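Local coordinates for periplasmic binding protein (Thermotoga lettingae TMO, PDB 4RY8) that binds 5-methylthioribose as the solute-binding component of a sugar transporter, probably delivering it to a partner in the membrane, at residues 18-23 with 31-36; 49-54 with 61-66. One frame throughout, in Å; residues are numbered along the deposited sequence. Where two conformers were deposited one is given.

Contact 1. Residues 18-23 with 31-36; sequences IALVRE and ERYLAG
L34 of helix 28-44 sits over L20 and R22 of strand 17-22, packing the first strand of a beta-alpha-beta unit against the helix that follows it. The axes of the two short segments run almost antiparallel (176°), 11.8 Å apart at closest approach, as expected when a helix returns over a parallel sheet. At the root of the L34 side chain, CB lies over one face of the R22 guanidinium, 4.0 Å from NH2, and the two side chains cross at about a right angle. An arginine suits this place because its chain, bent at chi2 and chi3, sets the flat cationic end beside L34, where it can carry an aliphatic neighbour on a face while its N-H groups stay available to acceptors, as NH1 is to OG1 of T52 in a hydrogen bond. From CB the L34 chain swings CG anti to the backbone N (chi1 -176°), and the branch then sends CD1 to CD2 of L20, 3.8 Å away. The plain branched hydrocarbon of L20 suits the apolar layer between sheet and helix. Next to L34 on the helix, the side chain of Y33 comes to about 7 Å from the bound sugar, and its ring meets that of F102, a pocket residue. L20 touches this tyrosine too: CD2 approaches the ring at its edge, near the ring plane, 4.2 Å from CE1.

Contact 2. Residues 49-54 with 61-66; sequences LEATAH and VTMIEN
M63 reaches from helix 57-69 across to A51, T52 and A53, and carries the whole contact with its own side chain. Its CG lies beside the backbone N (chi1 -67°), and the chain runs extended from there, laying the thioether along the end of strand 47-52. CG passes 4.1 Å from CB of A51; SD then lies 4.0 Å from the same CB and 3.9 Å from CB of A53. The terminal CE goes furthest, to 3.3 Å from the carbonyl O of T52. Alanines suit both positions, since their short side chains leave room for an unbranched, flexible methionine. Cutting M63 back to an alanine would remove SD and CE, and is likely to leave the A51 and A53 methyls and the T52 carbonyl without their neighbour and to open a gap there. Further out, backbone hydrogen bonds from A51 and A53 hold the strand and the first residue after it against strand 17-22. The CB of T52 points away from the helix, on the R22 side of the strand, while F67, one turn along the helix, also touches A51. Strand, turn and helix thus form the first half of a beta-alpha-beta crossover, which passes strand 17-22 to reach strand 74-78, in the Rossmann-like domain of a type 1 periplasmic binding protein.

Contacts 1 and 2 pack helices on the two faces of one parallel sheet: L20 and R22 face helix 28-44, whereas V21, between them in strand 17-22, packs on I64 of helix 57-69. Contact 1 is the more buried, nearer the chain's centre and the bound sugar; contact 2 lies further out, at edge strand 47-52. Their chemistry follows: leucines, a tyrosine edge and a guanidinium face in the first, one methionine against two alanines in the second. The neighbouring strands are joined by probable backbone hydrogen bonds, L20 N to L49 O at 2.7 Å and A53 N to R22 O at 2.8 Å, which tie both contacts into the sheet.

Contact 1. Residues 18-23 with 31-36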
loop_
_atom_site.group_PDB
_atom_site.type_symbol
_atom_site.label_atom_id
_atom_site.label_comp_id
_atom_site.label_asym_id
_atom_site.label_seq_id
_atom_site.Cartn_x
_atom_site.Cartn_y
_atom_site.Cartn_z
ATOM N N ILE C 18 -12.155 -10.548 -30.472
ATOM C CA ILE C 18 -12.124 -10.315 -29.031
ATOM C C ILE C 18 -13.232 -9.317 -28.681
ATOM O O ILE C 18 -13.269 -8.206 -29.225
ATOM C CB ILE C 18 -10.750 -9.759 -28.601
ATOM C CG1 ILE C 18 -9.654 -10.809 -28.840
ATOM C CG2 ILE C 18 -10.743 -9.290 -27.153
ATOM C CD1 ILE C 18 -8.280 -10.189 -28.923
ATOM N N ALA C 19 -14.119 -9.718 -27.771
ATOM C CA ALA C 19 -15.233 -8.881 -27.339
ATOM C C ALA C 19 -14.939 -8.182 -26.024
ATOM O O ALA C 19 -14.517 -8.803 -25.044
ATOM C CB ALA C 19 -16.504 -9.718 -27.199
ATOM N N LEU C 20 -15.203 -6.890 -25.996
ATOM C CA LEU C 20 -15.020 -6.085 -24.818
ATOM C C LEU C 20 -16.405 -5.751 -24.342
ATOM O O LEU C 20 -17.156 -5.053 -25.032
ATOM C CB LEU C 20 -14.244 -4.795 -25.156
ATOM C CG LEU C 20 -14.215 -3.761 -24.032
ATOM C CD1 LEU C 20 -13.608 -4.301 -22.727
ATOM C CD2 LEU C 20 -13.453 -2.521 -24.435
ATOM N N VAL C 21 -16.766 -6.274 -23.183
ATOM C CA VAL C 21 -18.093 -6.058 -22.635
ATOM C C VAL C 21 -17.936 -5.242 -21.377
ATOM O O VAL C 21 -17.367 -5.719 -20.396
ATOM C CB VAL C 21 -18.800 -7.389 -22.313
ATOM C CG1 VAL C 21 -20.176 -7.132 -21.697
ATOM C CG2 VAL C 21 -18.933 -8.209 -23.567
ATOM N N ARG C 22 -18.476 -4.024 -21.388
ATOM C CA ARG C 22 -18.277 -3.083 -20.309
ATOM C C ARG C 22 -19.528 -2.744 -19.606
ATOM O O ARG C 22 -20.516 -2.510 -20.241
ATOM C CB ARG C 22 -17.771 -1.754 -20.864
ATOM C CG ARG C 22 -16.588 -1.862 -21.814
ATOM C CD ARG C 22 -16.724 -0.810 -22.879
ATOM N NE ARG C 22 -16.077 0.403 -22.453
ATOM C CZ ARG C 22 -16.393 1.638 -22.840
ATOM N NH1 ARG C 22 -17.410 1.922 -23.662
ATOM N NH2 ARG C 22 -15.657 2.617 -22.363
ATOM N N GLU C 23 -19.457 -2.576 -18.308
ATOM C CA GLU C 23 -20.609 -2.093 -17.549
ATOM C C GLU C 23 -20.811 -0.601 -17.757
ATOM O O GLU C 23 -21.936 -0.128 -17.869
ATOM C CB GLU C 23 -20.431 -2.376 -16.053
ATOM C CG GLU C 23 -21.700 -2.142 -15.221
ATOM C CD GLU C 23 -21.503 -2.107 -13.680
ATOM O OE1 GLU C 23 -20.424 -2.450 -13.138
ATOM O OE2 GLU C 23 -22.455 -1.719 -12.972
ATOM N N GLU C 31 -13.113 6.543 -21.561
ATOM C CA GLU C 31 -12.937 6.797 -23.002
ATOM C C GLU C 31 -11.506 6.523 -23.411
ATOM O O GLU C 31 -11.234 6.042 -24.502
ATOM C CB GLU C 31 -13.320 8.239 -23.368
ATOM C CG GLU C 31 -14.773 8.604 -23.042
ATOM C CD GLU C 31 -15.043 10.110 -23.032
ATOM O OE1 GLU C 31 -14.236 10.878 -23.579
ATOM O OE2 GLU C 31 -16.080 10.527 -22.494
ATOM N N ARG C 32 -10.584 6.810 -22.515
ATOM C CA ARG C 32 -9.165 6.650 -22.815
ATOM C C ARG C 32 -8.776 5.174 -22.804
ATOM O O ARG C 32 -7.971 4.725 -23.607
ATOM C CB ARG C 32 -8.324 7.476 -21.843
ATOM C CG ARG C 32 -8.411 8.976 -22.111
ATOM C CD ARG C 32 -7.618 9.373 -23.356
ATOM N NE ARG C 32 -8.432 9.347 -24.571
ATOM C CZ ARG C 32 -7.949 9.186 -25.798
ATOM N NH1 ARG C 32 -8.779 9.180 -26.831
ATOM N NH2 ARG C 32 -6.641 9.025 -25.994
ATOM N N TYR C 33 -9.382 4.416 -21.920
ATOM C CA TYR C 33 -9.187 2.953 -21.854
ATOM C C TYR C 33 -9.630 2.338 -23.161
ATOM O O TYR C 33 -8.903 1.532 -23.768
ATOM C CB TYR C 33 -10.022 2.437 -20.706
ATOM C CG TYR C 33 -10.140 0.942 -20.539
ATOM C CD1 TYR C 33 -10.866 0.167 -21.429
ATOM C CD2 TYR C 33 -9.524 0.297 -19.461
ATOM C CE1 TYR C 33 -11.012 -1.204 -21.235
ATOM C CE2 TYR C 33 -9.635 -1.082 -19.290
ATOM C CZ TYR C 33 -10.391 -1.825 -20.175
ATOM O OH TYR C 33 -10.523 -3.198 -19.987
ATOM N N LEU C 34 -10.825 2.744 -23.602
ATOM C CA LEU C 34 -11.373 2.301 -24.894
ATOM C C LEU C 34 -10.458 2.671 -26.064
ATOM O O LEU C 34 -10.172 1.820 -26.899
ATOM C CB LEU C 34 -12.795 2.835 -25.106
ATOM C CG LEU C 34 -13.471 2.341 -26.386
ATOM C CD1 LEU C 34 -13.730 0.854 -26.244
ATOM C CD2 LEU C 34 -14.738 3.126 -26.712
ATOM N N ALA C 35 -9.970 3.911 -26.107
ATOM C CA ALA C 35 -9.018 4.287 -27.139
ATOM C C ALA C 35 -7.791 3.362 -27.111
ATOM O O ALA C 35 -7.372 2.884 -28.160
ATOM C CB ALA C 35 -8.584 5.742 -27.003
ATOM N N GLY C 36 -7.235 3.118 -25.922
ATOM C CA GLY C 36 -6.128 2.215 -25.743
ATOM C C GLY C 36 -6.390 0.801 -26.248
ATOM O O GLY C 36 -5.572 0.227 -26.943
#

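Contact 2. Residues 49-54 with 61-66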
loop_
_atom_site.group_PDB
_atom_site.type_symbol
_atom_site.label_atom_id
_atom_site.label_comp_id
_atom_site.label_asym_id
_atom_site.label_seq_id
_atom_site.Cartn_x
_atom_site.Cartn_y
_atom_site.Cartn_z
ATOM N N LEU C 49 -14.477 -6.254 -30.882
ATOM C CA LEU C 49 -15.896 -5.937 -30.785
ATOM C C LEU C 49 -16.128 -5.329 -29.405
ATOM O O LEU C 49 -15.448 -5.689 -28.442
ATOM C CB LEU C 49 -16.754 -7.214 -30.946
ATOM C CG LEU C 49 -16.522 -8.074 -32.188
ATOM C CD1 LEU C 49 -17.317 -9.366 -32.128
ATOM C CD2 LEU C 49 -16.878 -7.296 -33.443
ATOM N N GLU C 50 -17.107 -4.432 -29.313
ATOM C CA GLU C 50 -17.324 -3.602 -28.137
ATOM C C GLU C 50 -18.821 -3.611 -27.825
ATOM O O GLU C 50 -19.658 -3.509 -28.722
ATOM C CB GLU C 50 -16.851 -2.162 -28.422
ATOM C CG GLU C 50 -15.744 -2.061 -29.473
ATOM C CD GLU C 50 -15.263 -0.641 -29.758
ATOM O OE1 GLU C 50 -16.041 0.328 -29.558
ATOM O OE2 GLU C 50 -14.092 -0.501 -30.205
ATOM N N ALA C 51 -19.169 -3.746 -26.561
ATOM C CA ALA C 51 -20.571 -3.617 -26.146
ATOM C C ALA C 51 -20.534 -2.977 -24.771
ATOM O O ALA C 51 -19.667 -3.294 -23.964
ATOM C CB ALA C 51 -21.230 -4.975 -26.096
ATOM N N THR C 52 -21.422 -2.034 -24.501
ATOM C CA THR C 52 -21.367 -1.334 -23.230
ATOM C C THR C 52 -22.767 -1.343 -22.714
ATOM O O THR C 52 -23.693 -0.994 -23.438
ATOM C CB THR C 52 -20.811 0.106 -23.391
ATOM O OG1 THR C 52 -19.509 0.063 -24.008
ATOM C CG2 THR C 52 -20.736 0.843 -22.082
ATOM N N ALA C 53 -22.933 -1.745 -21.473
ATOM C CA ALA C 53 -24.265 -1.880 -20.887
ATOM C C ALA C 53 -24.851 -0.650 -20.161
ATOM O O ALA C 53 -26.047 -0.634 -19.819
ATOM C CB ALA C 53 -24.310 -3.100 -19.980
ATOM N N HIS C 54 -24.023 0.360 -19.931
ATOM C CA HIS C 54 -24.402 1.598 -19.218
ATOM C C HIS C 54 -25.211 1.334 -17.965
ATOM O O HIS C 54 -26.265 1.916 -17.747
ATOM C CB HIS C 54 -25.150 2.523 -20.157
ATOM C CG HIS C 54 -24.526 2.613 -21.512
ATOM N ND1 HIS C 54 -23.349 3.294 -21.741
ATOM C CD2 HIS C 54 -24.919 2.119 -22.710
ATOM C CE1 HIS C 54 -23.046 3.227 -23.027
ATOM N NE2 HIS C 54 -23.970 2.504 -23.635
ATOM N N VAL C 61 -25.568 -9.206 -19.185
ATOM C CA VAL C 61 -25.712 -10.644 -19.383
ATOM C C VAL C 61 -26.073 -11.029 -20.823
ATOM O O VAL C 61 -25.444 -11.933 -21.385
ATOM C CB VAL C 61 -26.784 -11.197 -18.412
ATOM C CG1 VAL C 61 -27.199 -12.642 -18.748
ATOM C CG2 VAL C 61 -26.288 -11.100 -16.989
ATOM N N THR C 62 -27.075 -10.363 -21.423
ATOM C CA THR C 62 -27.423 -10.588 -22.850
ATOM C C THR C 62 -26.267 -10.260 -23.807
ATOM O O THR C 62 -26.077 -10.931 -24.818
ATOM C CB THR C 62 -28.661 -9.761 -23.317
ATOM O OG1 THR C 62 -28.267 -8.420 -23.653
ATOM C CG2 THR C 62 -29.721 -9.695 -22.264
ATOM N N MET C 63 -25.500 -9.219 -23.509
ATOM C CA MET C 63 -24.347 -8.892 -24.360
ATOM C C MET C 63 -23.301 -10.009 -24.316
ATOM O O MET C 63 -22.709 -10.360 -25.339
ATOM C CB MET C 63 -23.733 -7.538 -23.970
ATOM C CG MET C 63 -24.635 -6.350 -24.253
ATOM S SD MET C 63 -24.208 -4.771 -23.507
ATOM C CE MET C 63 -25.256 -3.697 -24.482
ATOM N N ILE C 64 -23.069 -10.569 -23.133
ATOM C CA ILE C 64 -22.046 -11.597 -22.990
ATOM C C ILE C 64 -22.509 -12.823 -23.751
ATOM O O ILE C 64 -21.789 -13.398 -24.547
ATOM C CB ILE C 64 -21.753 -11.914 -21.503
ATOM C CG1 ILE C 64 -20.980 -10.746 -20.876
ATOM C CG2 ILE C 64 -20.962 -13.219 -21.374
ATOM C CD1 ILE C 64 -20.985 -10.739 -19.371
ATOM N N GLU C 65 -23.754 -13.183 -23.513
ATOM C CA GLU C 65 -24.436 -14.239 -24.234
ATOM C C GLU C 65 -24.397 -14.054 -25.763
ATOM O O GLU C 65 -24.157 -15.027 -26.483
ATOM C CB GLU C 65 -25.852 -14.354 -23.646
ATOM C CG GLU C 65 -26.970 -14.875 -24.503
ATOM C CD GLU C 65 -28.315 -14.526 -23.866
ATOM O OE1 GLU C 65 -29.299 -14.360 -24.611
ATOM O OE2 GLU C 65 -28.386 -14.381 -22.617
ATOM N N ASN C 66 -24.585 -12.833 -26.269
ATOM C CA ASN C 66 -24.489 -12.628 -27.732
ATOM C C ASN C 66 -23.093 -13.020 -28.174
ATOM O O ASN C 66 -22.939 -13.693 -29.186
ATOM C CB ASN C 66 -24.752 -11.165 -28.155
ATOM C CG ASN C 66 -26.178 -10.712 -27.861
ATOM O OD1 ASN C 66 -26.475 -9.511 -27.825
ATOM N ND2 ASN C 66 -27.063 -11.675 -27.630
#